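Local coordinates for magnetosome protein MamA (Magnetospirillum gryphiswaldense, PDB 3AS8) that probably acts as a tetratricopeptide-repeat scaffold on magnetosomes, recognising other copies of itself to build a larger protein complex, at residues A[126-137]-A[146-157]. Residues are numbered along the deposited sequence; the frame is centred on the assembly and turned at random.
Sequences FDEAIDSFKIAL and VHRAIAYSYEQM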
loop_
_atom_site.group_PDB
_atom_site.type_symbol
_atom_site.label_atom_id
_atom_site.label_comp_id
_atom_site.label_asym_id
_atom_site.label_seq_id
_atom_site.Cartn_x
_atom_site.Cartn_y
_atom_site.Cartn_z
ATOM N N PHE A 126 -14.782 -8.819 -9.811
ATOM C CA PHE A 126 -15.647 -8.535 -8.662
ATOM C C PHE A 126 -15.698 -9.674 -7.642
ATOM O O PHE A 126 -15.704 -9.404 -6.476
ATOM C CB PHE A 126 -17.029 -8.119 -9.121
ATOM C CG PHE A 126 -17.007 -6.898 -10.065
ATOM C CD1 PHE A 126 -16.519 -5.684 -9.624
ATOM C CD2 PHE A 126 -17.528 -6.970 -11.336
ATOM C CE1 PHE A 126 -16.501 -4.580 -10.443
ATOM C CE2 PHE A 126 -17.535 -5.835 -12.188
ATOM C CZ PHE A 126 -17.020 -4.658 -11.716
ATOM N N ASP A 127 -15.695 -10.929 -8.102
ATOM C CA ASP A 127 -15.774 -12.086 -7.185
ATOM C C ASP A 127 -14.484 -12.170 -6.413
ATOM O O ASP A 127 -14.507 -12.366 -5.223
ATOM C CB ASP A 127 -16.022 -13.389 -7.924
ATOM C CG ASP A 127 -17.508 -13.560 -8.321
ATOM O OD1 ASP A 127 -18.347 -13.313 -7.479
ATOM O OD2 ASP A 127 -17.804 -13.882 -9.476
ATOM N N GLU A 128 -13.377 -11.955 -7.083
ATOM C CA GLU A 128 -12.077 -11.952 -6.410
ATOM C C GLU A 128 -11.928 -10.787 -5.424
ATOM O O GLU A 128 -11.306 -10.968 -4.324
ATOM C CB GLU A 128 -10.937 -11.959 -7.398
ATOM C CG GLU A 128 -10.659 -13.347 -7.985
ATOM C CD GLU A 128 -11.648 -13.754 -9.077
ATOM O OE1 GLU A 128 -12.331 -12.850 -9.617
ATOM O OE2 GLU A 128 -11.742 -14.970 -9.432
ATOM N N ALA A 129 -12.506 -9.609 -5.765
ATOM C CA ALA A 129 -12.421 -8.463 -4.866
ATOM C C ALA A 129 -13.178 -8.826 -3.587
ATOM O O ALA A 129 -12.723 -8.576 -2.486
ATOM C CB ALA A 129 -13.053 -7.212 -5.527
ATOM N N ILE A 130 -14.328 -9.443 -3.754
ATOM C CA ILE A 130 -15.197 -9.788 -2.644
ATOM C C ILE A 130 -14.515 -10.787 -1.721
ATOM O O ILE A 130 -14.631 -10.657 -0.514
ATOM C CB ILE A 130 -16.522 -10.275 -3.130
ATOM C CG1 ILE A 130 -17.328 -9.102 -3.609
ATOM C CG2 ILE A 130 -17.379 -11.022 -1.985
ATOM C CD1 ILE A 130 -18.545 -9.473 -4.316
ATOM N N ASP A 131 -13.866 -11.775 -2.284
ATOM C CA ASP A 131 -13.016 -12.711 -1.547
ATOM C C ASP A 131 -12.034 -11.936 -0.651
ATOM O O ASP A 131 -11.923 -12.180 0.556
ATOM C CB ASP A 131 -12.234 -13.607 -2.532
ATOM C CG ASP A 131 -13.105 -14.704 -3.217
ATOM O OD1 ASP A 131 -12.539 -15.371 -4.083
ATOM O OD2 ASP A 131 -14.312 -14.908 -2.905
ATOM N N SER A 132 -11.334 -10.967 -1.226
ATOM C CA SER A 132 -10.350 -10.185 -0.462
ATOM C C SER A 132 -11.012 -9.300 0.601
ATOM O O SER A 132 -10.577 -9.288 1.768
ATOM C CB SER A 132 -9.451 -9.359 -1.441
ATOM O OG SER A 132 -8.363 -10.181 -1.842
ATOM N N PHE A 133 -12.094 -8.614 0.246
ATOM C CA PHE A 133 -12.892 -7.854 1.208
ATOM C C PHE A 133 -13.412 -8.698 2.378
ATOM O O PHE A 133 -13.348 -8.286 3.521
ATOM C CB PHE A 133 -14.073 -7.093 0.570
ATOM C CG PHE A 133 -13.693 -6.009 -0.407
ATOM C CD1 PHE A 133 -12.698 -5.079 -0.110
ATOM C CD2 PHE A 133 -14.359 -5.889 -1.643
ATOM C CE1 PHE A 133 -12.380 -4.052 -1.009
ATOM C CE2 PHE A 133 -14.022 -4.867 -2.540
ATOM C CZ PHE A 133 -13.019 -3.950 -2.223
ATOM N N LYS A 134 -13.838 -9.928 2.114
ATOM C CA LYS A 134 -14.195 -10.800 3.198
ATOM C C LYS A 134 -13.078 -11.251 4.158
ATOM O O LYS A 134 -13.320 -11.376 5.346
ATOM C CB LYS A 134 -14.957 -11.969 2.657
ATOM C CG LYS A 134 -16.343 -11.486 2.181
ATOM C CD LYS A 134 -17.261 -12.663 1.791
ATOM C CE LYS A 134 -18.623 -12.124 1.294
ATOM N NZ LYS A 134 -19.450 -13.258 0.879
ATOM N N ILE A 135 -11.875 -11.385 3.648
ATOM C CA ILE A 135 -10.710 -11.630 4.455
ATOM C C ILE A 135 -10.358 -10.410 5.276
ATOM O O ILE A 135 -10.048 -10.521 6.447
ATOM C CB ILE A 135 -9.535 -12.100 3.575
ATOM C CG1 ILE A 135 -9.893 -13.426 2.894
ATOM C CG2 ILE A 135 -8.267 -12.295 4.415
ATOM C CD1 ILE A 135 -8.932 -13.861 1.753
ATOM N N ALA A 136 -10.382 -9.223 4.678
ATOM C CA ALA A 136 -10.241 -8.001 5.436
ATOM C C ALA A 136 -11.260 -7.818 6.572
ATOM O O ALA A 136 -10.941 -7.336 7.683
ATOM C CB ALA A 136 -10.289 -6.789 4.476
ATOM N N LEU A 137 -12.485 -8.193 6.292
ATOM C CA LEU A 137 -13.536 -8.097 7.287
ATOM C C LEU A 137 -13.245 -9.047 8.439
ATOM O O LEU A 137 -13.528 -8.746 9.597
ATOM C CB LEU A 137 -14.866 -8.457 6.646
ATOM C CG LEU A 137 -16.074 -7.575 6.675
ATOM C CD1 LEU A 137 -17.255 -8.564 6.724
ATOM C CD2 LEU A 137 -16.188 -6.482 7.735
ATOM N N VAL A 146 -15.705 -1.724 4.597
ATOM C CA VAL A 146 -15.450 -2.997 3.931
ATOM C C VAL A 146 -16.807 -3.585 3.456
ATOM O O VAL A 146 -16.946 -4.085 2.326
ATOM C CB VAL A 146 -14.677 -4.004 4.809
ATOM C CG1 VAL A 146 -14.438 -5.348 3.943
ATOM C CG2 VAL A 146 -13.409 -3.390 5.230
ATOM N N HIS A 147 -17.823 -3.541 4.312
ATOM C CA HIS A 147 -19.151 -3.995 3.820
ATOM C C HIS A 147 -19.640 -3.179 2.632
ATOM O O HIS A 147 -20.289 -3.709 1.737
ATOM C CB HIS A 147 -20.175 -3.909 4.918
ATOM C CG HIS A 147 -20.115 -5.058 5.884
ATOM N ND1 HIS A 147 -20.687 -6.281 5.598
ATOM C CD2 HIS A 147 -19.577 -5.172 7.128
ATOM C CE1 HIS A 147 -20.502 -7.099 6.622
ATOM N NE2 HIS A 147 -19.821 -6.448 7.558
ATOM N N ARG A 148 -19.381 -1.877 2.667
ATOM C CA ARG A 148 -19.772 -0.981 1.583
ATOM C C ARG A 148 -19.062 -1.387 0.281
ATOM O O ARG A 148 -19.673 -1.488 -0.768
ATOM C CB ARG A 148 -19.502 0.464 1.979
ATOM C CG ARG A 148 -19.889 1.514 0.965
ATOM C CD ARG A 148 -20.289 2.872 1.630
ATOM N NE ARG A 148 -20.887 2.838 2.990
ATOM C CZ ARG A 148 -22.191 2.911 3.298
ATOM N NH1 ARG A 148 -23.126 2.920 2.365
ATOM N NH2 ARG A 148 -22.571 2.906 4.570
ATOM N N ALA A 149 -17.771 -1.655 0.365
ATOM C CA ALA A 149 -16.995 -2.067 -0.795
ATOM C C ALA A 149 -17.581 -3.406 -1.321
ATOM O O ALA A 149 -17.723 -3.604 -2.526
ATOM C CB ALA A 149 -15.457 -2.211 -0.439
ATOM N N ILE A 150 -17.959 -4.293 -0.430
ATOM C CA ILE A 150 -18.481 -5.603 -0.857
ATOM C C ILE A 150 -19.853 -5.410 -1.524
ATOM O O ILE A 150 -20.139 -6.009 -2.564
ATOM C CB ILE A 150 -18.680 -6.582 0.333
ATOM C CG1 ILE A 150 -17.382 -7.172 0.819
ATOM C CG2 ILE A 150 -19.586 -7.818 -0.092
ATOM C CD1 ILE A 150 -17.591 -7.722 2.339
ATOM N N ALA A 151 -20.691 -4.546 -0.931
ATOM C CA ALA A 151 -22.018 -4.187 -1.525
ATOM C C ALA A 151 -21.882 -3.683 -2.935
ATOM O O ALA A 151 -22.585 -4.099 -3.854
ATOM C CB ALA A 151 -22.701 -3.099 -0.671
ATOM N N TYR A 152 -20.959 -2.753 -3.137
ATOM C CA TYR A 152 -20.733 -2.175 -4.468
ATOM C C TYR A 152 -20.235 -3.223 -5.480
ATOM O O TYR A 152 -20.630 -3.198 -6.611
ATOM C CB TYR A 152 -19.804 -0.932 -4.383
ATOM C CG TYR A 152 -19.763 -0.116 -5.677
ATOM C CD1 TYR A 152 -20.941 0.110 -6.409
ATOM C CD2 TYR A 152 -18.546 0.438 -6.184
ATOM C CE1 TYR A 152 -20.941 0.822 -7.580
ATOM C CE2 TYR A 152 -18.543 1.190 -7.385
ATOM C CZ TYR A 152 -19.754 1.365 -8.063
ATOM O OH TYR A 152 -19.837 2.050 -9.241
ATOM N N SER A 153 -19.390 -4.158 -5.071
ATOM C CA SER A 153 -18.878 -5.138 -6.007
ATOM C C SER A 153 -20.074 -6.045 -6.441
ATOM O O SER A 153 -20.242 -6.366 -7.598
ATOM C CB SER A 153 -17.786 -5.944 -5.349
ATOM O OG SER A 153 -16.570 -5.242 -5.053
ATOM N N TYR A 154 -20.911 -6.434 -5.484
ATOM C CA TYR A 154 -22.067 -7.221 -5.808
ATOM C C TYR A 154 -22.969 -6.448 -6.780
ATOM O O TYR A 154 -23.423 -7.006 -7.782
ATOM C CB TYR A 154 -22.807 -7.653 -4.574
ATOM C CG TYR A 154 -22.349 -8.934 -3.870
ATOM C CD1 TYR A 154 -22.325 -10.179 -4.518
ATOM C CD2 TYR A 154 -22.073 -8.911 -2.522
ATOM C CE1 TYR A 154 -21.934 -11.357 -3.830
ATOM C CE2 TYR A 154 -21.703 -10.031 -1.845
ATOM C CZ TYR A 154 -21.625 -11.264 -2.498
ATOM O OH TYR A 154 -21.245 -12.305 -1.722
ATOM N N GLU A 155 -23.232 -5.165 -6.502
ATOM C CA GLU A 155 -24.149 -4.409 -7.324
ATOM C C GLU A 155 -23.670 -4.331 -8.751
ATOM O O GLU A 155 -24.477 -4.398 -9.650
ATOM C CB GLU A 155 -24.363 -3.027 -6.712
ATOM C CG GLU A 155 -25.216 -2.024 -7.454
ATOM C CD GLU A 155 -25.410 -0.755 -6.575
ATOM O OE1 GLU A 155 -24.752 0.292 -6.872
ATOM O OE2 GLU A 155 -26.158 -0.816 -5.555
ATOM N N GLN A 156 -22.356 -4.224 -8.953
ATOM C CA GLN A 156 -21.746 -4.155 -10.246
ATOM C C GLN A 156 -21.890 -5.449 -11.021
ATOM O O GLN A 156 -21.823 -5.415 -12.254
ATOM C CB GLN A 156 -20.248 -3.781 -10.151
ATOM C CG GLN A 156 -20.022 -2.285 -9.794
ATOM C CD GLN A 156 -18.576 -1.983 -9.494
ATOM O OE1 GLN A 156 -17.851 -1.522 -10.378
ATOM N NE2 GLN A 156 -18.148 -2.224 -8.244
ATOM N N MET A 157 -22.069 -6.575 -10.341
ATOM C CA MET A 157 -22.416 -7.801 -11.024
ATOM C C MET A 157 -23.964 -7.943 -11.266
ATOM O O MET A 157 -24.415 -8.932 -11.837
ATOM C CB MET A 157 -21.965 -8.988 -10.196
ATOM C CG MET A 157 -20.460 -9.022 -10.104
ATOM S SD MET A 157 -19.895 -10.582 -9.444
ATOM C CE MET A 157 -20.144 -10.314 -7.719
HETATM O O HOH W 1 -22.133 -12.206 1.101
#
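Phe133 plugs into a hole formed by Val146, Ala149, Ile150 and Ser153, joining the antiparallel segments 126-137 and 146-157 of the tetratricopeptide-repeat solenoid, whose axes come within 9.2 Å. The CB of Ala149 lies over one face of the Phe133 ring, 3.6 Å from its centroid, while Ser153 OG meets the ring edge near its plane. That hydroxyl is hydrogen-bonded to Asp121 of helix 110-122, which ties the pair to the preceding helix. Ser153 is itself a knob, set among Phe126, Ala129, Ile130 and Phe133. Ile130 crosses the Tyr154 side chain at about a right angle; its extended chain (chi2 170°) carries CD1 over the centre of the ring, 3.7 Å from the centroid. At the far end of 126-137 the Leu137 methyls lie against the imidazole of His147, CD1 3.4 Å from NE2, and His147 ND1 is hydrogen-bonded to His166 ND1 of helix 160-183. Where 126-137 begins, Gln156 CB covers one face of the Phe126 ring; the amide, tilted 56° from the ring, brings OE1 to 3.3 Å from Phe126 CE1, and Met157 bends its CE toward Asp127 OD1. Beside Tyr154, one water accepts a hydrogen bond from Lys134 NZ at 2.9 Å and is also hydrogen-bonded to Tyr154 OH at 3.0 Å.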